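Local coordinates for endo-beta-mannanase (Opitutaceae bacterium TAV5, PDB 7BOB), which hydrolyses beta-1,4-linked mannosides as an exo-acting family 5 glycoside hydrolase, probably releasing mannose from chain ends, at residues 36-39 with 40-44; 135-138 with 139-143; 523-527 with 528-532. All coordinates share one frame; numbering follows the deposited sequence.

Contacts 1 and 2 lie on helices around the eight-stranded parallel barrel, at the start of helix 39-51 and where helix 124-141 passes into 3-10 geometry; their centres are about 22 Å apart, and both pack against helix 75-89. Contact 3 lies on the far side of the chain's centre, about 71 Å from contact 1 between centres, in the C-terminal region. Contact 2 is partly buried and rests mainly on backbone bonds. The other two are surface contacts: contact 1 combines a carboxylate with CH-pi contacts over two aromatic faces, whereas contact 3 is a sparse touch of Pro525 and Ile530 across a bend at Gly527.

Contact 1 (36-39 with 40-44); sequences AWPE and DEIFS
Glu39 sends CG opposite its own N (chi1 -169°) and continues extended, while Phe43 turns its ring trans to the carbonyl carbon (chi1 -70°), which lays the Glu39 chain across the Phe43 ring one turn on. Glu39 CG makes a CH-pi contact over one face of the Phe43 ring, 3.7 Å from its centroid. The carboxylate follows, stacked on the same ring with the planes only 9° apart. Its OE1 accepts a hydrogen bond from Trp37 NE1 (2.9 Å), on the anti side and somewhat out of the carboxylate plane, and its OE2 forms a salt bridge with Arg83 of helix 75-89. Were Glu39 an alanine, the Trp37 N-H and the Arg83 charge would probably lose their shared carboxylate, and the Phe43 face its aliphatic cover. Ile42 comes at the indole about at a right angle, its CD1 lying over the six-membered ring of Trp37, 3.7 Å from the centroid. The same methyl reaches Pro38 CD at 4.0 Å. In the backbone, Ile42 N donates to Pro38 O (2.9 Å) and Phe43 N to Glu39 O (2.9 Å), closing the first turn. Trp37, with positive phi, leaves helix 33-36, and Pro38 centres an inverse gamma turn while standing at the N-cap of helix 39-51. This is a helix start in a beta-alpha unit of the (beta/alpha)8 barrel, between strands 20-23 and 56-62.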
# COMPACT_ATOMS: atom_id res chain seq x y z
N ALA A 36 -12.57 37.93 13.71
CA ALA A 36 -12.10 38.76 14.81
C ALA A 36 -11.91 40.22 14.41
O ALA A 36 -12.05 41.11 15.26
CB ALA A 36 -10.80 38.18 15.37
N TRP A 37 -11.62 40.48 13.13
CA TRP A 37 -11.31 41.78 12.52
C TRP A 37 -10.66 42.78 13.48
O TRP A 37 -11.33 43.72 13.92
CB TRP A 37 -12.58 42.39 11.92
CG TRP A 37 -12.27 43.42 10.84
CD1 TRP A 37 -12.60 44.74 10.85
CD2 TRP A 37 -11.55 43.19 9.62
NE1 TRP A 37 -12.15 45.35 9.70
CE2 TRP A 37 -11.51 44.41 8.92
CE3 TRP A 37 -10.96 42.06 9.03
CZ2 TRP A 37 -10.88 44.55 7.68
CZ3 TRP A 37 -10.34 42.19 7.80
CH2 TRP A 37 -10.30 43.42 7.14
N PRO A 38 -9.38 42.60 13.83
CA PRO A 38 -8.68 43.63 14.62
C PRO A 38 -8.11 44.69 13.68
O PRO A 38 -6.95 44.64 13.24
CB PRO A 38 -7.60 42.82 15.33
CG PRO A 38 -7.24 41.74 14.33
CD PRO A 38 -8.52 41.44 13.55
N GLU A 39 -8.96 45.66 13.34
CA GLU A 39 -8.66 46.51 12.19
C GLU A 39 -7.45 47.41 12.45
O GLU A 39 -6.62 47.59 11.55
CB GLU A 39 -9.87 47.34 11.80
CG GLU A 39 -9.67 48.03 10.46
CD GLU A 39 -10.89 48.82 10.01
OE1 GLU A 39 -11.81 48.22 9.41
OE2 GLU A 39 -10.93 50.04 10.25
N ASP A 40 -7.31 47.97 13.65
CA ASP A 40 -6.11 48.77 13.91
C ASP A 40 -4.86 47.92 13.77
O ASP A 40 -3.86 48.36 13.18
CB ASP A 40 -6.16 49.39 15.31
CG ASP A 40 -7.15 50.55 15.40
OD1 ASP A 40 -7.68 50.98 14.34
OD2 ASP A 40 -7.38 51.02 16.54
N GLU A 41 -4.90 46.69 14.29
CA GLU A 41 -3.77 45.78 14.15
C GLU A 41 -3.45 45.53 12.68
O GLU A 41 -2.29 45.65 12.26
CB GLU A 41 -4.07 44.47 14.89
CG GLU A 41 -2.98 43.38 14.73
CD GLU A 41 -3.26 42.12 15.55
OE1 GLU A 41 -4.37 42.03 16.15
OE2 GLU A 41 -2.38 41.22 15.59
N ILE A 42 -4.46 45.21 11.87
CA ILE A 42 -4.25 44.96 10.44
C ILE A 42 -3.60 46.17 9.76
O ILE A 42 -2.57 46.05 9.08
CB ILE A 42 -5.58 44.59 9.77
CG1 ILE A 42 -6.12 43.26 10.32
CG2 ILE A 42 -5.43 44.54 8.26
CD1 ILE A 42 -7.61 43.00 10.02
N PHE A 43 -4.18 47.36 9.95
CA PHE A 43 -3.68 48.54 9.26
C PHE A 43 -2.28 48.91 9.75
O PHE A 43 -1.43 49.35 8.96
CB PHE A 43 -4.67 49.71 9.44
CG PHE A 43 -5.99 49.54 8.71
CD1 PHE A 43 -6.31 48.34 8.05
CD2 PHE A 43 -6.92 50.59 8.67
CE1 PHE A 43 -7.54 48.18 7.39
CE2 PHE A 43 -8.16 50.44 8.02
CZ PHE A 43 -8.47 49.23 7.37
N SER A 44 -2.02 48.70 11.04
CA SER A 44 -0.66 48.89 11.52
C SER A 44 0.30 47.90 10.87
O SER A 44 1.46 48.25 10.59
CB SER A 44 -0.63 48.77 13.04
OG SER A 44 0.70 48.65 13.50

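Contact 2 (135-138 with 139-143); sequences RTIT and THLKP
The last turns of helix 124-141 pass here toward a 3-10 segment, with Arg135 and Thr136 meeting Thr139 and His140 one turn on. Arg135 O takes the backbone N of Thr139 at 2.9 Å and also, weakly, its hydroxyl OG1 at 3.2 Å. The hydroxyl can fold back in this way because OG1 sits beside its own N, opposite the carbonyl carbon (chi1 -80°). Further along, the pattern tightens: Leu141 N is shared between Ile137 O and Thr138 O, 3.0 Å from each. The first bond lies in the carbonyl plane, whereas toward Thr138 O the donor stands above it, about 70° out. His140 N is likewise divided between Thr136 O (3.3 Å) and, weakly, Ile137 O, and Lys142 N makes a weak bond to Thr138 O, a mixture of alpha-helical and 3-10 pairings. In the (beta/alpha)8 barrel this helix follows strand 94-101, on which Ile137 and Leu141 rest through Leu99 and Pro97. Ile137 CG2 and Leu141 CG are themselves 4.3 Å apart. His140 turns its ring edge to Thr136 O, which lies in the ring plane 3.3 Å from CD2, and the His140 side chain also touches Leu78 of helix 75-89. On another side of the helix, Arg135 reaches beyond the segment to a salt bridge with Glu184.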
# COMPACT_ATOMS: atom_id res chain seq x y z
N ARG A 135 -17.43 34.16 -8.84
CA ARG A 135 -18.00 35.34 -9.48
C ARG A 135 -18.36 36.41 -8.45
O ARG A 135 -18.09 37.60 -8.67
CB ARG A 135 -19.21 34.95 -10.32
CG ARG A 135 -19.84 36.16 -11.02
CD ARG A 135 -20.81 35.75 -12.12
NE ARG A 135 -21.87 34.90 -11.58
CZ ARG A 135 -21.98 33.59 -11.82
NH1 ARG A 135 -21.11 32.97 -12.60
NH2 ARG A 135 -22.99 32.91 -11.27
N THR A 136 -18.90 36.00 -7.30
CA THR A 136 -19.29 36.97 -6.28
C THR A 136 -18.10 37.74 -5.75
O THR A 136 -18.15 38.97 -5.62
CB THR A 136 -20.00 36.28 -5.14
OG1 THR A 136 -21.17 35.62 -5.63
CG2 THR A 136 -20.37 37.30 -4.08
N ILE A 137 -17.03 37.04 -5.37
CA ILE A 137 -15.87 37.73 -4.83
C ILE A 137 -15.26 38.64 -5.89
O ILE A 137 -14.98 39.82 -5.63
CB ILE A 137 -14.83 36.74 -4.28
CG1 ILE A 137 -15.46 35.82 -3.23
CG2 ILE A 137 -13.66 37.51 -3.69
CD1 ILE A 137 -16.07 36.57 -2.04
N THR A 138 -15.09 38.12 -7.11
CA THR A 138 -14.55 38.94 -8.19
C THR A 138 -15.37 40.21 -8.38
O THR A 138 -14.81 41.29 -8.61
CB THR A 138 -14.49 38.14 -9.50
OG1 THR A 138 -13.83 36.89 -9.27
CG2 THR A 138 -13.72 38.90 -10.56
N THR A 139 -16.70 40.11 -8.27
CA THR A 139 -17.54 41.30 -8.32
C THR A 139 -17.07 42.34 -7.30
O THR A 139 -16.93 43.52 -7.63
CB THR A 139 -19.00 40.92 -8.08
OG1 THR A 139 -19.56 40.42 -9.29
CG2 THR A 139 -19.80 42.13 -7.64
N HIS A 140 -16.76 41.90 -6.08
CA HIS A 140 -16.33 42.85 -5.06
C HIS A 140 -14.89 43.30 -5.21
O HIS A 140 -14.50 44.26 -4.54
CB HIS A 140 -16.54 42.25 -3.67
CG HIS A 140 -17.96 42.22 -3.26
ND1 HIS A 140 -18.51 43.17 -2.42
CD2 HIS A 140 -18.97 41.40 -3.61
CE1 HIS A 140 -19.79 42.91 -2.25
NE2 HIS A 140 -20.10 41.84 -2.96
N LEU A 141 -14.10 42.63 -6.04
CA LEU A 141 -12.76 43.10 -6.36
C LEU A 141 -12.73 44.05 -7.54
O LEU A 141 -11.75 44.79 -7.70
CB LEU A 141 -11.83 41.92 -6.69
CG LEU A 141 -11.71 40.78 -5.68
CD1 LEU A 141 -10.97 39.63 -6.33
CD2 LEU A 141 -10.97 41.26 -4.45
N LYS A 142 -13.76 44.01 -8.39
CA LYS A 142 -13.77 44.82 -9.60
C LYS A 142 -13.47 46.30 -9.35
O LYS A 142 -12.69 46.87 -10.13
CB LYS A 142 -15.11 44.66 -10.34
CG LYS A 142 -15.11 45.30 -11.72
CD LYS A 142 -16.38 44.97 -12.52
CE LYS A 142 -16.30 45.56 -13.93
NZ LYS A 142 -17.63 45.65 -14.57
N PRO A 143 -13.99 46.95 -8.31
CA PRO A 143 -13.60 48.35 -8.05
C PRO A 143 -12.12 48.53 -7.77
O PRO A 143 -11.67 49.68 -7.68
CB PRO A 143 -14.45 48.74 -6.84
CG PRO A 143 -15.67 47.90 -6.95
CD PRO A 143 -15.15 46.56 -7.47

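Contact 3 (523-527 with 528-532); sequences IEPRG and AQILM
Between Pro525 and Ala528 the chain reverses its course through Arg526 and Gly527, the latter with positive phi (121°) and psi of -33°. At these angles a side chain on Gly527 would be jammed against the carbonyl O of Arg526, and it would also crowd the N of Ala528, which accounts for a glycine at this point. Two side-chain contacts bridge the bend. Pro525 CB lies 3.6 Å from Ala528 O, a van der Waals approach of an aliphatic carbon to a carbonyl. Farther along the second segment, Pro525 CG meets Ile530 CD1 at 3.9 Å. With chi1 at -72°, CG1 of Ile530 leans back toward the backbone N, and this branch, rather than CG2, runs up to the proline ring, with CG1 itself 4.1 Å from Pro525 CG. The side-chain contact is small, and its apolar part is the proline-isoleucine pair. Arg526 turns away from it and forms a salt bridge with Glu491, and Glu524 and Arg526 also pack on Ala290 of a neighbouring subunit. The bend joins two sheets: strand 520-525 pairs antiparallel with strand 490-496, while strand 529-533 is an outermost strand, within this chain, of a mixed sheet, beside 539-546, where Leu531 and Met532 form a classic beta bulge opposite Val541.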
# COMPACT_ATOMS: atom_id res chain seq x y z
N ILE A 523 24.39 -6.43 -23.74
CA ILE A 523 24.30 -5.79 -25.04
C ILE A 523 25.36 -6.35 -25.98
O ILE A 523 26.36 -6.93 -25.56
CB ILE A 523 24.40 -4.26 -24.93
CG1 ILE A 523 25.69 -3.86 -24.21
CG2 ILE A 523 23.14 -3.71 -24.20
CD1 ILE A 523 26.86 -3.57 -25.12
N GLU A 524 25.11 -6.16 -27.27
CA GLU A 524 26.09 -6.39 -28.32
C GLU A 524 26.34 -5.08 -29.06
O GLU A 524 25.37 -4.47 -29.55
CB GLU A 524 25.61 -7.46 -29.30
CG GLU A 524 26.68 -8.00 -30.22
CD GLU A 524 27.67 -8.88 -29.49
OE1 GLU A 524 27.23 -9.71 -28.64
OE2 GLU A 524 28.88 -8.72 -29.75
N PRO A 525 27.57 -4.58 -29.13
CA PRO A 525 27.82 -3.31 -29.83
C PRO A 525 27.47 -3.38 -31.31
O PRO A 525 27.75 -4.36 -32.00
CB PRO A 525 29.31 -3.08 -29.61
CG PRO A 525 29.57 -3.73 -28.26
CD PRO A 525 28.72 -4.98 -28.29
N ARG A 526 26.80 -2.34 -31.80
CA ARG A 526 26.43 -2.22 -33.21
C ARG A 526 26.67 -0.76 -33.62
O ARG A 526 25.76 -0.02 -34.00
CB ARG A 526 24.98 -2.65 -33.49
CG ARG A 526 24.70 -4.16 -33.30
CD ARG A 526 25.24 -5.03 -34.46
NE ARG A 526 25.70 -6.36 -34.04
CZ ARG A 526 24.95 -7.46 -34.03
NH1 ARG A 526 23.68 -7.39 -34.40
NH2 ARG A 526 25.46 -8.64 -33.65
N GLY A 527 27.93 -0.34 -33.49
CA GLY A 527 28.34 1.03 -33.74
C GLY A 527 28.97 1.69 -32.53
O GLY A 527 29.87 2.52 -32.69
N ALA A 528 28.53 1.33 -31.33
CA ALA A 528 29.07 2.00 -30.16
C ALA A 528 30.40 1.38 -29.74
O ALA A 528 30.67 0.20 -29.98
CB ALA A 528 28.08 1.93 -28.99
N GLN A 529 31.23 2.21 -29.13
CA GLN A 529 32.45 1.80 -28.46
C GLN A 529 32.16 1.56 -26.98
O GLN A 529 31.30 2.21 -26.39
CB GLN A 529 33.55 2.87 -28.59
CG GLN A 529 33.98 3.24 -30.03
CD GLN A 529 32.98 4.14 -30.78
OE1 GLN A 529 32.21 3.65 -31.61
NE2 GLN A 529 33.00 5.45 -30.49
N ILE A 530 32.90 0.63 -26.39
CA ILE A 530 32.73 0.30 -24.98
C ILE A 530 33.66 1.22 -24.19
O ILE A 530 34.88 1.03 -24.17
CB ILE A 530 33.02 -1.18 -24.72
CG1 ILE A 530 31.87 -2.02 -25.27
CG2 ILE A 530 33.19 -1.44 -23.23
CD1 ILE A 530 32.19 -3.51 -25.36
N LEU A 531 33.09 2.23 -23.55
CA LEU A 531 33.91 3.19 -22.83
C LEU A 531 34.35 2.66 -21.46
O LEU A 531 35.47 2.95 -21.02
CB LEU A 531 33.16 4.51 -22.69
CG LEU A 531 33.92 5.78 -22.31
CD1 LEU A 531 34.65 6.38 -23.50
CD2 LEU A 531 32.93 6.81 -21.72
N MET A 532 33.51 1.88 -20.80
CA MET A 532 33.82 1.32 -19.49
C MET A 532 33.17 -0.05 -19.38
O MET A 532 32.14 -0.32 -20.01
CB MET A 532 33.33 2.20 -18.33
CG MET A 532 34.09 3.49 -18.14
SD MET A 532 33.22 4.65 -17.06
CE MET A 532 32.77 3.54 -15.71